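Local structure of glucose-1-phosphate thymidylyltransferase (Bacillus anthracis, 4ECM) at residues G83-V86 with S87-S91. The protein catalyses transfer of a thymidylyl group from dTTP to glucose-1-phosphate, giving dTDP-glucose and pyrophosphate, a step of dTDP-L-rhamnose biosynthesis. Sequence-based numbering, arbitrary orientation.
Sequences GDVV and SFLGS
Four successive i to i+4 backbone hydrogen bonds, from Ser87 N to Gly83 O through Gly90 N to Val86 O (2.8 Å), run through nearly all of the short alpha-helix 82-89, which Gly90 ends by turning to positive phi. This is the helix of a beta-alpha-beta unit in the nucleotidyltransferase fold, between the parallel strands 72-77 and 98-103. On its polar side Ser87 folds back on the preceding turn: with OG beside its own backbone N (chi1 -63°), the hydroxyl donates to Gly83 O at 2.9 Å. That carbonyl oxygen is gripped twice, since Ser87 N and Ser87 OG approach it from the two faces of its carbonyl plane, the hydroxyl standing 38° out of it. One water donates to both Ser87 OG and Asp84 OD1, each at 2.8 Å, and so bridges the two side chains, three residues or about one turn apart. The Phe88 ring presents its edge to the preceding turn, with CD2 3.6 Å from Asp84 O near the ring plane. Val44 of a third subunit packs on Asp84, Ser87 and Phe88, while Val86 meets Val103 of a second subunit, so this short helix also faces two other subunits of the tetramer. Its buried face carries Val85 and Leu89, whose side chains run alongside each other in the same direction; both rest on Ile75 of strand 72-77, and Leu89 also reaches helix 57-67. Val85 CG1, anti to its own nitrogen (chi1 173°), lies 4.1 Å from Leu89 CD1.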
loop_
_atom_site.group_PDB
_atom_site.type_symbol
_atom_site.label_atom_id
_atom_site.label_comp_id
_atom_site.label_asym_id
_atom_site.label_seq_id
_atom_site.Cartn_x
_atom_site.Cartn_y
_atom_site.Cartn_z
ATOM N N GLY A 83 -5.080 3.645 4.286
ATOM C CA GLY A 83 -5.072 2.329 3.655
ATOM C C GLY A 83 -4.886 1.209 4.664
ATOM O O GLY A 83 -5.648 0.243 4.700
ATOM N N ASP A 84 -3.872 1.347 5.499
ATOM C CA ASP A 84 -3.550 0.325 6.495
ATOM C C ASP A 84 -4.587 0.258 7.595
ATOM O O ASP A 84 -4.949 -0.820 8.024
ATOM C CB ASP A 84 -2.164 0.565 7.075
ATOM C CG ASP A 84 -1.044 0.203 6.101
ATOM O OD1 ASP A 84 -1.284 -0.528 5.104
ATOM O OD2 ASP A 84 0.095 0.632 6.359
ATOM N N VAL A 85 -5.094 1.406 8.023
ATOM C CA VAL A 85 -6.105 1.426 9.058
ATOM C C VAL A 85 -7.346 0.703 8.560
ATOM O O VAL A 85 -7.902 -0.163 9.251
ATOM C CB VAL A 85 -6.437 2.858 9.502
ATOM C CG1 VAL A 85 -7.614 2.858 10.472
ATOM C CG2 VAL A 85 -5.187 3.528 10.125
ATOM N N VAL A 86 -7.768 1.028 7.346
ATOM C CA VAL A 86 -8.936 0.380 6.762
ATOM C C VAL A 86 -8.686 -1.114 6.515
ATOM O O VAL A 86 -9.592 -1.924 6.697
ATOM C CB VAL A 86 -9.393 1.108 5.493
ATOM C CG1 VAL A 86 -10.478 0.319 4.782
ATOM C CG2 VAL A 86 -9.891 2.524 5.864
ATOM N N SER A 87 -7.461 -1.494 6.128
ATOM C CA SER A 87 -7.180 -2.908 5.925
ATOM C C SER A 87 -7.399 -3.668 7.208
ATOM O O SER A 87 -7.819 -4.815 7.170
ATOM C CB SER A 87 -5.769 -3.161 5.406
ATOM O OG SER A 87 -5.598 -2.575 4.128
ATOM N N PHE A 88 -7.082 -3.063 8.348
ATOM C CA PHE A 88 -7.359 -3.735 9.640
ATOM C C PHE A 88 -8.828 -3.728 10.031
ATOM O O PHE A 88 -9.372 -4.756 10.457
ATOM C CB PHE A 88 -6.640 -3.062 10.812
ATOM C CG PHE A 88 -5.304 -3.633 11.136
ATOM C CD1 PHE A 88 -5.211 -4.807 11.885
ATOM C CD2 PHE A 88 -4.133 -2.972 10.768
ATOM C CE1 PHE A 88 -3.956 -5.343 12.225
ATOM C CE2 PHE A 88 -2.870 -3.497 11.109
ATOM C CZ PHE A 88 -2.781 -4.683 11.834
ATOM N N LEU A 89 -9.464 -2.567 9.902
ATOM C CA LEU A 89 -10.802 -2.377 10.460
ATOM C C LEU A 89 -12.003 -2.680 9.568
ATOM O O LEU A 89 -13.076 -3.067 10.060
ATOM C CB LEU A 89 -10.892 -0.965 11.030
ATOM C CG LEU A 89 -9.987 -0.631 12.238
ATOM C CD1 LEU A 89 -10.293 0.786 12.710
ATOM C CD2 LEU A 89 -10.161 -1.597 13.408
ATOM N N GLY A 90 -11.839 -2.473 8.270
ATOM C CA GLY A 90 -12.890 -2.742 7.318
ATOM C C GLY A 90 -14.159 -1.956 7.557
ATOM O O GLY A 90 -14.126 -0.814 8.007
ATOM N N SER A 91 -15.286 -2.572 7.252
ATOM C CA SER A 91 -16.568 -1.936 7.462
ATOM C C SER A 91 -16.931 -1.935 8.937
ATOM O O SER A 91 -17.796 -1.180 9.371
ATOM C CB SER A 91 -17.639 -2.735 6.756
ATOM O OG SER A 91 -17.762 -3.990 7.400
HETATM O O HOH W 1 -2.963 -1.981 3.458
#